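Local coordinates for protein group 3 allergen SMIPP-S Yv6023A04 (Sarcoptes scabiei type hominis, PDB 3H7O) that adopts the chymotrypsin-like fold of trypsin-family serine proteases but, as an inactivated paralogue, probably lacks their peptidase activity, at residues P12-V17 and G184-Q189; L26-A31 and A42-D47; Y57-L62 and S127-G132; D153-K158 and V168-K173. The protein carries 3 engineered substitutions. All coordinates share one frame; numbering follows the deposited sequence.

Contact 1: P12-V17 and G184-Q189; sequences PWTVAV and GDPTVQ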
loop_
_atom_site.group_PDB
_atom_site.type_symbol
_atom_site.label_atom_id
_atom_site.label_comp_id
_atom_site.label_asym_id
_atom_site.label_seq_id
_atom_site.Cartn_x
_atom_site.Cartn_y
_atom_site.Cartn_z
ATOM N N PRO A 12 -6.978 -3.537 10.293
ATOM C CA PRO A 12 -8.078 -4.146 9.531
ATOM C C PRO A 12 -8.369 -3.527 8.160
ATOM O O PRO A 12 -9.184 -4.065 7.405
ATOM C CB PRO A 12 -9.283 -3.972 10.464
ATOM C CG PRO A 12 -8.956 -2.785 11.280
ATOM C CD PRO A 12 -7.478 -2.842 11.499
ATOM N N TRP A 13 -7.703 -2.419 7.850
ATOM C CA TRP A 13 -7.780 -1.779 6.538
ATOM C C TRP A 13 -6.837 -2.416 5.521
ATOM O O TRP A 13 -6.902 -2.095 4.335
ATOM C CB TRP A 13 -7.442 -0.289 6.673
ATOM C CG TRP A 13 -6.257 -0.069 7.547
ATOM C CD1 TRP A 13 -4.944 -0.189 7.194
ATOM C CD2 TRP A 13 -6.273 0.260 8.939
ATOM N NE1 TRP A 13 -4.138 0.061 8.278
ATOM C CE2 TRP A 13 -4.928 0.339 9.363
ATOM C CE3 TRP A 13 -7.295 0.498 9.870
ATOM C CZ2 TRP A 13 -4.575 0.655 10.678
ATOM C CZ3 TRP A 13 -6.942 0.811 11.180
ATOM C CH2 TRP A 13 -5.592 0.887 11.568
ATOM N N THR A 14 -5.953 -3.298 5.988
ATOM C CA THR A 14 -4.923 -3.888 5.137
ATOM C C THR A 14 -5.518 -4.968 4.240
ATOM O O THR A 14 -6.299 -5.813 4.695
ATOM C CB THR A 14 -3.761 -4.498 5.974
ATOM O OG1 THR A 14 -3.315 -3.545 6.950
ATOM C CG2 THR A 14 -2.580 -4.893 5.084
ATOM N N VAL A 15 -5.152 -4.925 2.961
ATOM C CA VAL A 15 -5.530 -5.979 2.021
ATOM C C VAL A 15 -4.330 -6.370 1.170
ATOM O O VAL A 15 -3.322 -5.659 1.139
ATOM C CB VAL A 15 -6.728 -5.573 1.094
ATOM C CG1 VAL A 15 -7.927 -5.125 1.907
ATOM C CG2 VAL A 15 -6.326 -4.495 0.099
ATOM N N ALA A 16 -4.443 -7.516 0.504
ATOM C CA ALA A 16 -3.531 -7.894 -0.562
ATOM C C ALA A 16 -4.232 -7.701 -1.900
ATOM O O ALA A 16 -5.385 -8.128 -2.079
ATOM C CB ALA A 16 -3.082 -9.346 -0.401
ATOM N N VAL A 17 -3.535 -7.051 -2.830
ATOM C CA VAL A 17 -4.006 -6.901 -4.200
ATOM C C VAL A 17 -3.286 -7.931 -5.074
ATOM O O VAL A 17 -2.067 -7.861 -5.257
ATOM C CB VAL A 17 -3.773 -5.461 -4.733
ATOM C CG1 VAL A 17 -4.220 -5.341 -6.199
ATOM C CG2 VAL A 17 -4.506 -4.434 -3.852
ATOM N N GLY A 184 2.277 -0.383 -2.210
ATOM C CA GLY A 184 0.856 -0.245 -1.930
ATOM C C GLY A 184 0.461 -0.478 -0.480
ATOM O O GLY A 184 -0.703 -0.281 -0.120
ATOM N N ASP A 185 1.418 -0.891 0.358
ATOM C CA ASP A 185 1.150 -1.136 1.784
ATOM C C ASP A 185 0.568 0.097 2.477
ATOM O O ASP A 185 1.109 1.195 2.346
ATOM C CB ASP A 185 2.416 -1.563 2.537
ATOM C CG ASP A 185 2.743 -3.042 2.383
ATOM O OD1 ASP A 185 2.136 -3.748 1.544
ATOM O OD2 ASP A 185 3.647 -3.500 3.115
ATOM N N PRO A 186 -0.545 -0.081 3.217
ATOM C CA PRO A 186 -1.099 1.037 3.974
ATOM C C PRO A 186 -0.125 1.487 5.053
ATOM O O PRO A 186 0.544 0.654 5.677
ATOM C CB PRO A 186 -2.373 0.455 4.601
ATOM C CG PRO A 186 -2.183 -1.029 4.585
ATOM C CD PRO A 186 -1.337 -1.314 3.375
ATOM N N THR A 187 -0.027 2.799 5.238
ATOM C CA THR A 187 0.854 3.368 6.242
ATOM C C THR A 187 0.062 4.385 7.047
ATOM O O THR A 187 -0.473 5.358 6.499
ATOM C CB THR A 187 2.115 3.976 5.608
ATOM O OG1 THR A 187 2.639 3.064 4.633
ATOM C CG2 THR A 187 3.174 4.213 6.664
ATOM N N VAL A 188 -0.034 4.137 8.349
ATOM C CA VAL A 188 -0.994 4.860 9.178
ATOM C C VAL A 188 -0.384 5.558 10.386
ATOM O O VAL A 188 0.743 5.269 10.801
ATOM C CB VAL A 188 -2.169 3.939 9.664
ATOM C CG1 VAL A 188 -2.951 3.362 8.486
ATOM C CG2 VAL A 188 -1.666 2.824 10.580
ATOM N N GLN A 189 -1.148 6.505 10.917
ATOM C CA GLN A 189 -0.978 7.001 12.274
ATOM C C GLN A 189 -2.354 6.883 12.921
ATOM O O GLN A 189 -3.337 7.444 12.417
ATOM C CB GLN A 189 -0.456 8.436 12.277
ATOM C CG GLN A 189 0.982 8.544 11.782
ATOM C CD GLN A 189 1.531 9.956 11.814
ATOM O OE1 GLN A 189 0.851 10.915 11.440
ATOM N NE2 GLN A 189 2.780 10.088 12.245
HETATM O O HOH W 1 -1.108 -0.034 8.410
#
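Thr14 OG1 is gripped by two hydrogen bonds, one with Val11 O and one with Ser127 OG, and this fixed oxygen sits 3.6 Å from Pro186 CG. Threonine suits the place because its methyl works apart from its hydroxyl: Thr14 CG2 lies 3.9 Å from the same Pro186 CG. Next to it, Trp13 holds CG between its backbone N and carbonyl carbon (chi1 44°), which brings the pyrrole edge of the indole to Pro186, with Trp13 CD1 3.7 Å from Pro186 CB. The contact joins the two halves of the chymotrypsin-like fold, since strand 14-19 belongs to the closed barrel and strand 186-189 to the other antiparallel sheet. The GDSGGP motif of active relatives reads GDAGDP in this chain, and its last three residues open segment 184-189. Farther along the indole, Val188 reaches it with both branches: Val188 CG1 lies 3.5 Å from Trp13 NE1 and Val188 CG2 3.6 Å from Trp13 CZ2. Between the segments, a water in the indole plane accepts from Trp13 NE1 at 3.0 Å and donates to Pro186 O at 3.3 Å, satisfying a buried N-H.

Contact 2: L26-A31 and A42-D47; sequences LTCGGA and AHCVFD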
loop_
_atom_site.group_PDB
_atom_site.type_symbol
_atom_site.label_atom_id
_atom_site.label_comp_id
_atom_site.label_asym_id
_atom_site.label_seq_id
_atom_site.Cartn_x
_atom_site.Cartn_y
_atom_site.Cartn_z
ATOM N N LEU A 26 1.166 -12.201 -8.713
ATOM C CA LEU A 26 1.924 -11.314 -7.837
ATOM C C LEU A 26 0.971 -10.674 -6.838
ATOM O O LEU A 26 -0.240 -10.613 -7.076
ATOM C CB LEU A 26 2.618 -10.208 -8.643
ATOM C CG LEU A 26 3.766 -10.539 -9.603
ATOM C CD1 LEU A 26 4.251 -9.264 -10.281
ATOM C CD2 LEU A 26 4.924 -11.233 -8.892
ATOM N N THR A 27 1.518 -10.201 -5.723
ATOM C CA THR A 27 0.732 -9.462 -4.744
ATOM C C THR A 27 1.375 -8.120 -4.401
ATOM O O THR A 27 2.607 -7.993 -4.367
ATOM C CB THR A 27 0.527 -10.263 -3.442
ATOM O OG1 THR A 27 1.804 -10.621 -2.896
ATOM C CG2 THR A 27 -0.294 -11.527 -3.701
ATOM N N CYS A 28 0.518 -7.126 -4.176
ATOM C CA CYS A 28 0.904 -5.838 -3.617
ATOM C C CYS A 28 0.014 -5.567 -2.412
ATOM O O CYS A 28 -0.998 -6.248 -2.219
ATOM C CB CYS A 28 0.749 -4.722 -4.657
ATOM S SG CYS A 28 2.011 -4.788 -5.941
ATOM N N GLY A 29 0.397 -4.587 -1.599
ATOM C CA GLY A 29 -0.460 -4.127 -0.506
ATOM C C GLY A 29 -1.559 -3.202 -0.994
ATOM O O GLY A 29 -1.495 -2.675 -2.111
ATOM N N GLY A 30 -2.571 -3.004 -0.148
ATOM C CA GLY A 30 -3.651 -2.072 -0.426
ATOM C C GLY A 30 -4.359 -1.670 0.855
ATOM O O GLY A 30 -4.184 -2.312 1.891
ATOM N N ALA A 31 -5.163 -0.612 0.778
ATOM C CA ALA A 31 -5.951 -0.140 1.913
ATOM C C ALA A 31 -7.433 -0.040 1.569
ATOM O O ALA A 31 -7.798 0.473 0.512
ATOM C CB ALA A 31 -5.440 1.208 2.393
ATOM N N ALA A 42 0.071 2.409 -7.989
ATOM C CA ALA A 42 -0.261 2.366 -9.412
ATOM C C ALA A 42 0.557 1.353 -10.221
ATOM O O ALA A 42 0.025 0.733 -11.148
ATOM C CB ALA A 42 -0.159 3.755 -10.033
ATOM N N HIS A 43 1.834 1.168 -9.883
ATOM C CA HIS A 43 2.689 0.327 -10.731
ATOM C C HIS A 43 2.281 -1.154 -10.758
ATOM O O HIS A 43 2.574 -1.862 -11.718
ATOM C CB HIS A 43 4.193 0.536 -10.463
ATOM C CG HIS A 43 4.691 -0.052 -9.180
ATOM N ND1 HIS A 43 4.964 -1.396 -9.031
ATOM C CD2 HIS A 43 5.017 0.530 -8.001
ATOM C CE1 HIS A 43 5.415 -1.617 -7.809
ATOM N NE2 HIS A 43 5.461 -0.466 -7.166
ATOM N N CYS A 44 1.576 -1.589 -9.714
ATOM C CA CYS A 44 1.049 -2.951 -9.617
ATOM C C CYS A 44 -0.138 -3.208 -10.553
ATOM O O CYS A 44 -0.349 -4.340 -10.999
ATOM C CB CYS A 44 0.618 -3.251 -8.174
ATOM S SG CYS A 44 1.885 -2.989 -6.896
ATOM N N VAL A 45 -0.907 -2.161 -10.855
ATOM C CA VAL A 45 -2.216 -2.332 -11.498
ATOM C C VAL A 45 -2.468 -1.519 -12.776
ATOM O O VAL A 45 -3.420 -1.802 -13.504
ATOM C CB VAL A 45 -3.388 -2.074 -10.490
ATOM C CG1 VAL A 45 -3.334 -3.059 -9.326
ATOM C CG2 VAL A 45 -3.379 -0.625 -9.979
ATOM N N PHE A 46 -1.621 -0.528 -13.052
ATOM C CA PHE A 46 -1.884 0.434 -14.135
ATOM C C PHE A 46 -2.119 -0.200 -15.507
ATOM O O PHE A 46 -2.884 0.331 -16.310
ATOM C CB PHE A 46 -0.786 1.506 -14.209
ATOM C CG PHE A 46 0.455 1.066 -14.931
ATOM C CD1 PHE A 46 0.703 1.494 -16.232
ATOM C CD2 PHE A 46 1.382 0.234 -14.307
ATOM C CE1 PHE A 46 1.853 1.094 -16.908
ATOM C CE2 PHE A 46 2.534 -0.175 -14.972
ATOM C CZ PHE A 46 2.770 0.254 -16.274
ATOM N N ASP A 47 -1.464 -1.333 -15.762
ATOM C CA ASP A 47 -1.547 -2.019 -17.053
ATOM C C ASP A 47 -2.241 -3.382 -16.960
ATOM O O ASP A 47 -2.106 -4.216 -17.856
ATOM C CB ASP A 47 -0.141 -2.191 -17.642
ATOM C CG ASP A 47 0.800 -2.965 -16.713
ATOM O OD1 ASP A 47 0.401 -3.306 -15.574
ATOM O OD2 ASP A 47 1.949 -3.228 -17.124
#
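Cys28 leaves its strand with CB directed at the short helix that carries Cys44, and each atom of its side chain meets that partner. Cys28 CB lies 3.1 Å from Cys44 SG and 3.8 Å from Cys44 CB, separations set by the bridge. One bond farther out, Cys28 SG lies beside its own backbone N, opposite the carbonyl carbon (chi1 -73°), and ends in the covalent bond to Cys44 SG at 2.0 Å. The torsion about the two sulfurs is -87°, close to the perpendicular setting in which their lone pairs repel least, and its negative sign gives the bridge a left-handed sense. Cys44 has the same kind of first torsion, -55°. In the trypsin family this disulfide ties a strand of the first barrel to the helical turn of the Ala-His-Cys sequence, whose histidine belongs to the catalytic triad of active members. The turn is short, and Ala42 O accepts from both Phe46 N, at 2.8 Å, and Val45 N, at 3.1 Å. The disulfide is the direct contact between turn and strand, cysteine being the residue that can make it. Val45, branched and apolar, packs on Val17, Val76 and Leu93 of the barrel, while Phe46 meets the ring of Tyr81. Cys28 is also held from the strand side, its backbone being hydrogen-bonded to Val17, and the neighbouring Gly29 is bonded through its backbone to Ala183.

Contact 3: Y57-L62 and S127-G132; sequences YESTNL and SGYGDG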
loop_
_atom_site.group_PDB
_atom_site.type_symbol
_atom_site.label_atom_id
_atom_site.label_comp_id
_atom_site.label_asym_id
_atom_site.label_seq_id
_atom_site.Cartn_x
_atom_site.Cartn_y
_atom_site.Cartn_z
ATOM N N TYR A 57 -8.728 -9.988 1.664
ATOM C CA TYR A 57 -8.889 -9.207 2.887
ATOM C C TYR A 57 -9.204 -10.082 4.096
ATOM O O TYR A 57 -9.465 -11.277 3.948
ATOM C CB TYR A 57 -9.914 -8.070 2.693
ATOM C CG TYR A 57 -11.330 -8.462 2.292
ATOM C CD1 TYR A 57 -12.406 -8.204 3.148
ATOM C CD2 TYR A 57 -11.606 -9.038 1.049
ATOM C CE1 TYR A 57 -13.718 -8.534 2.790
ATOM C CE2 TYR A 57 -12.917 -9.377 0.683
ATOM C CZ TYR A 57 -13.966 -9.119 1.558
ATOM O OH TYR A 57 -15.260 -9.445 1.202
ATOM N N GLU A 58 -9.133 -9.490 5.290
ATOM C CA GLU A 58 -9.340 -10.199 6.562
ATOM C C GLU A 58 -8.310 -11.305 6.801
ATOM O O GLU A 58 -8.606 -12.297 7.466
ATOM C CB GLU A 58 -10.769 -10.764 6.662
ATOM C CG GLU A 58 -11.869 -9.722 6.512
ATOM C CD GLU A 58 -13.250 -10.234 6.885
ATOM O OE1 GLU A 58 -13.404 -11.443 7.158
ATOM O OE2 GLU A 58 -14.192 -9.413 6.908
ATOM N N SER A 59 -7.096 -11.115 6.283
ATOM C CA SER A 59 -6.096 -12.180 6.242
ATOM C C SER A 59 -4.863 -11.899 7.098
ATOM O O SER A 59 -4.169 -10.902 6.910
ATOM C CB SER A 59 -5.677 -12.471 4.791
ATOM O OG SER A 59 -4.667 -13.468 4.739
ATOM N N THR A 60 -4.580 -12.815 8.014
ATOM C CA THR A 60 -3.401 -12.716 8.870
ATOM C C THR A 60 -2.225 -13.469 8.239
ATOM O O THR A 60 -1.067 -13.249 8.593
ATOM C CB THR A 60 -3.741 -13.213 10.292
ATOM O OG1 THR A 60 -4.763 -12.364 10.833
ATOM C CG2 THR A 60 -2.524 -13.186 11.214
ATOM N N ASN A 61 -2.548 -14.356 7.298
ATOM C CA ASN A 61 -1.565 -15.053 6.478
ATOM C C ASN A 61 -2.247 -15.448 5.175
ATOM O O ASN A 61 -3.266 -16.134 5.194
ATOM C CB ASN A 61 -0.999 -16.283 7.204
ATOM C CG ASN A 61 0.036 -17.031 6.373
ATOM O OD1 ASN A 61 -0.286 -17.632 5.345
ATOM N ND2 ASN A 61 1.284 -17.004 6.821
ATOM N N LEU A 62 -1.689 -15.002 4.048
ATOM C CA LEU A 62 -2.342 -15.161 2.741
ATOM C C LEU A 62 -2.688 -16.608 2.380
ATOM O O LEU A 62 -3.651 -16.861 1.641
ATOM C CB LEU A 62 -1.509 -14.507 1.635
ATOM C CG LEU A 62 -1.315 -12.988 1.720
ATOM C CD1 LEU A 62 -0.594 -12.470 0.483
ATOM C CD2 LEU A 62 -2.650 -12.265 1.906
ATOM N N SER A 127 1.881 -1.804 7.176
ATOM C CA SER A 127 1.468 -3.205 7.274
ATOM C C SER A 127 1.302 -3.827 5.889
ATOM O O SER A 127 0.942 -3.142 4.925
ATOM C CB SER A 127 0.175 -3.343 8.087
ATOM O OG SER A 127 -0.892 -2.645 7.463
ATOM N N GLY A 128 1.568 -5.126 5.798
ATOM C CA GLY A 128 1.506 -5.838 4.529
ATOM C C GLY A 128 2.180 -7.195 4.584
ATOM O O GLY A 128 2.514 -7.693 5.662
ATOM N N TYR A 129 2.412 -7.769 3.405
ATOM C CA TYR A 129 2.698 -9.194 3.272
ATOM C C TYR A 129 4.033 -9.517 2.613
ATOM O O TYR A 129 4.447 -10.675 2.594
ATOM C CB TYR A 129 1.559 -9.875 2.503
ATOM C CG TYR A 129 0.209 -9.704 3.165
ATOM C CD1 TYR A 129 -0.198 -10.563 4.184
ATOM C CD2 TYR A 129 -0.658 -8.675 2.780
ATOM C CE1 TYR A 129 -1.435 -10.410 4.803
ATOM C CE2 TYR A 129 -1.905 -8.517 3.389
ATOM C CZ TYR A 129 -2.281 -9.389 4.402
ATOM O OH TYR A 129 -3.497 -9.245 5.021
ATOM N N GLY A 130 4.701 -8.502 2.068
ATOM C CA GLY A 130 5.975 -8.710 1.379
ATOM C C GLY A 130 5.797 -9.440 0.060
ATOM O O GLY A 130 4.707 -9.427 -0.523
ATOM N N ASP A 131 6.870 -10.079 -0.402
ATOM C CA ASP A 131 6.873 -10.809 -1.671
ATOM C C ASP A 131 6.060 -12.092 -1.591
ATOM O O ASP A 131 6.162 -12.845 -0.616
ATOM C CB ASP A 131 8.307 -11.137 -2.102
ATOM C CG ASP A 131 9.069 -9.921 -2.595
ATOM O OD1 ASP A 131 8.426 -8.931 -3.006
ATOM O OD2 ASP A 131 10.320 -9.965 -2.583
ATOM N N GLY A 132 5.270 -12.342 -2.633
ATOM C CA GLY A 132 4.375 -13.494 -2.672
ATOM C C GLY A 132 4.880 -14.733 -3.390
ATOM O O GLY A 132 4.314 -15.816 -3.227
HETATM O O HOH W 2 -6.132 -8.686 4.758
#
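Leu62 lies over one face of the Tyr129 ring, while the backbone O of Ser59 meets the hydroxyl end of the same ring at its edge. Here the loop after barrel strand 54-57 meets the end of strand 123-128, which belongs to the second half of the chymotrypsin-like fold. Leu62 CD2 stands 3.7 Å from the centroid of the Tyr129 ring and only 12° off the normal, a CH-pi contact. Leu62 CG sits over the CD1 side of the ring, 3.6 Å from Tyr129 CD1. One branch of the leucine fork, CD2, thus covers the ring centre, while CD1 lies by Tyr129 CB and CG, and both residues also touch Ala16 of strand 14-19. Tyrosine suits the site because its hydroxyl can donate and accept at once. Tyr129 OH donates to Ser59 O at 2.6 Å, meeting the carbonyl at a C=O...O angle of 141° and tilted 17° from its plane. Ser59 has its OG opposite the backbone N, where it bonds to Asp65 O instead of the tyrosine. A water donates to Tyr129 OH at 2.7 Å and accepts from Ser59 N at 3.0 Å.

Contact 4: D153-K158 and V168-K173; sequences DECRTK and VFCAQK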
loop_
_atom_site.group_PDB
_atom_site.type_symbol
_atom_site.label_atom_id
_atom_site.label_comp_id
_atom_site.label_asym_id
_atom_site.label_seq_id
_atom_site.Cartn_x
_atom_site.Cartn_y
_atom_site.Cartn_z
ATOM N N ASP A 153 14.383 16.027 2.026
ATOM C CA ASP A 153 15.525 16.466 1.217
ATOM C C ASP A 153 16.746 15.563 1.434
ATOM O O ASP A 153 17.463 15.235 0.487
ATOM C CB ASP A 153 15.861 17.942 1.488
ATOM C CG ASP A 153 14.866 18.911 0.840
ATOM O OD1 ASP A 153 14.014 18.484 0.029
ATOM O OD2 ASP A 153 14.934 20.119 1.139
ATOM N N GLU A 154 16.953 15.164 2.685
ATOM C CA GLU A 154 17.963 14.181 3.069
ATOM C C GLU A 154 17.702 12.818 2.407
ATOM O O GLU A 154 18.633 12.150 1.949
ATOM C CB GLU A 154 17.987 14.062 4.598
ATOM C CG GLU A 154 18.789 12.905 5.183
ATOM C CD GLU A 154 18.874 12.968 6.700
ATOM O OE1 GLU A 154 19.205 14.048 7.241
ATOM O OE2 GLU A 154 18.614 11.932 7.352
ATOM N N CYS A 155 16.434 12.418 2.360
ATOM C CA CYS A 155 16.034 11.175 1.710
ATOM C C CYS A 155 16.254 11.232 0.197
ATOM O O CYS A 155 16.671 10.244 -0.405
ATOM C CB CYS A 155 14.570 10.857 2.033
ATOM S SG CYS A 155 13.883 9.412 1.180
ATOM N N ARG A 156 15.985 12.387 -0.413
ATOM C CA ARG A 156 16.199 12.549 -1.855
ATOM C C ARG A 156 17.671 12.445 -2.272
ATOM O O ARG A 156 17.976 11.845 -3.304
ATOM C CB ARG A 156 15.564 13.839 -2.390
ATOM C CG ARG A 156 14.059 13.725 -2.601
ATOM C CD ARG A 156 13.544 14.667 -3.689
ATOM N NE ARG A 156 12.100 14.906 -3.573
ATOM C CZ ARG A 156 11.555 15.810 -2.761
ATOM N NH1 ARG A 156 10.238 15.960 -2.722
ATOM N NH2 ARG A 156 12.324 16.567 -1.984
ATOM N N THR A 157 18.578 13.009 -1.477
ATOM C CA THR A 157 20.010 12.895 -1.788
ATOM C C THR A 157 20.494 11.439 -1.689
ATOM O O THR A 157 21.354 11.019 -2.459
ATOM C CB THR A 157 20.917 13.896 -0.995
ATOM O OG1 THR A 157 22.296 13.524 -1.125
ATOM C CG2 THR A 157 20.568 13.942 0.475
ATOM N N LYS A 158 19.912 10.671 -0.767
ATOM C CA LYS A 158 20.240 9.248 -0.637
ATOM C C LYS A 158 19.776 8.435 -1.847
ATOM O O LYS A 158 20.434 7.469 -2.237
ATOM C CB LYS A 158 19.665 8.665 0.656
ATOM C CG LYS A 158 20.449 9.058 1.892
ATOM C CD LYS A 158 19.823 8.516 3.161
ATOM C CE LYS A 158 20.631 8.935 4.372
ATOM N NZ LYS A 158 20.093 8.352 5.626
ATOM N N VAL A 168 5.609 12.802 -1.707
ATOM C CA VAL A 168 6.085 11.649 -0.943
ATOM C C VAL A 168 6.622 12.061 0.429
ATOM O O VAL A 168 6.882 13.238 0.681
ATOM C CB VAL A 168 7.174 10.824 -1.711
ATOM C CG1 VAL A 168 6.628 10.270 -3.035
ATOM C CG2 VAL A 168 8.455 11.636 -1.932
ATOM N N PHE A 169 6.747 11.083 1.322
ATOM C CA PHE A 169 7.575 11.229 2.508
ATOM C C PHE A 169 8.401 9.962 2.679
ATOM O O PHE A 169 8.109 8.921 2.068
ATOM C CB PHE A 169 6.754 11.551 3.772
ATOM C CG PHE A 169 5.892 10.416 4.256
ATOM C CD1 PHE A 169 4.579 10.284 3.813
ATOM C CD2 PHE A 169 6.384 9.489 5.171
ATOM C CE1 PHE A 169 3.775 9.234 4.263
ATOM C CE2 PHE A 169 5.587 8.432 5.627
ATOM C CZ PHE A 169 4.284 8.309 5.177
ATOM N N CYS A 170 9.441 10.059 3.495
ATOM C CA CYS A 170 10.314 8.922 3.743
ATOM C C CYS A 170 10.302 8.528 5.207
ATOM O O CYS A 170 10.100 9.368 6.086
ATOM C CB CYS A 170 11.736 9.235 3.288
ATOM S SG CYS A 170 11.888 9.592 1.528
ATOM N N ALA A 171 10.525 7.242 5.460
ATOM C CA ALA A 171 10.569 6.711 6.813
ATOM C C ALA A 171 11.506 5.507 6.865
ATOM O O ALA A 171 11.715 4.829 5.854
ATOM C CB ALA A 171 9.168 6.338 7.288
ATOM N N GLN A 172 12.076 5.250 8.037
ATOM C CA GLN A 172 13.057 4.176 8.183
ATOM C C GLN A 172 13.136 3.654 9.612
ATOM O O GLN A 172 12.940 4.401 10.570
ATOM C CB GLN A 172 14.443 4.656 7.720
ATOM C CG GLN A 172 15.461 3.542 7.474
ATOM C CD GLN A 172 16.696 4.020 6.725
ATOM O OE1 GLN A 172 16.974 5.216 6.656
ATOM N NE2 GLN A 172 17.443 3.080 6.161
ATOM N N LYS A 173 13.412 2.358 9.728
ATOM C CA LYS A 173 13.748 1.720 10.994
ATOM C C LYS A 173 14.923 0.776 10.739
ATOM O O LYS A 173 14.891 -0.008 9.787
ATOM C CB LYS A 173 12.546 0.946 11.547
ATOM C CG LYS A 173 12.783 0.320 12.916
ATOM C CD LYS A 173 11.664 -0.634 13.298
ATOM C CE LYS A 173 11.948 -1.295 14.636
ATOM N NZ LYS A 173 10.960 -2.366 14.936
HETATM O O HOH W 3 19.342 5.726 5.682
HETATM O O HOH W 4 17.493 7.860 6.865
#
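Cys155 and Cys170 bind helix 152-159 to strand 168-172 through a disulfide found in the second half of the chymotrypsin-like fold, where this helix packs beside the sheet. The covalent part comes first: Cys155 SG and Cys170 SG are 2.0 Å apart, with a torsion of -70° about the bond. That fairly small twist draws the two ends together, leaving Cys155 CB and Cys170 CB 3.5 Å apart. The cysteines reach each other from different first torsions. Cys155 swings its sulfur opposite the helix backbone N (chi1 175°), whereas Cys170 keeps SG beside its own N (chi1 -61°).

Apolar packing surrounds the sulfurs: Cys155 touches Pro208, while Cys170 rests on Leu152, Val150 and Val210. Cysteine suits this buried place, being small, apolar once oxidised, and able to add a covalent bond to the packing.

Arg156 makes the charged interactions, within the helix and beyond it. Arg156 NH2 forms a salt bridge with Asp153 OD1 at 3.3 Å, the oxygen lying in the guanidinium plane; Arg156 NE and NH1 bond to Leu164 O and Ser165 O. Arginine, with its several N-H groups, can reach both the helix and the connection that leads to the strand.

Water-mediated bonds make the last group. Lys158, extended along its outer three torsions, brings NZ to two waters that both donate to Gln172 OE1. The Gln172 amide is further steadied by the bond from NE2 to Gly206 O. Of the two waters, one is 2.7 Å from Lys158 NZ and 2.6 Å from Gln172 OE1.

In the fold
Contacts 1, 2 and 3 cluster near the middle of the chain, their centres 9 to 13 Å apart, while the centre of contact 4 lies farther out, about 20 to 25 Å from theirs. Contact 2 stays with the closed barrel, and contact 4 with the other antiparallel sheet and its helix. Contacts 1 and 3 bridge the two halves. Strands 14-19 and 26-32 neighbour each other in the barrel, as do 123-128 and 186-189 in the second sheet. Along the chain contact 1 encloses the others, which follow in the order 2, 3, 4. Short-range disulfides thus brace each half, while long-range contacts hold the halves together.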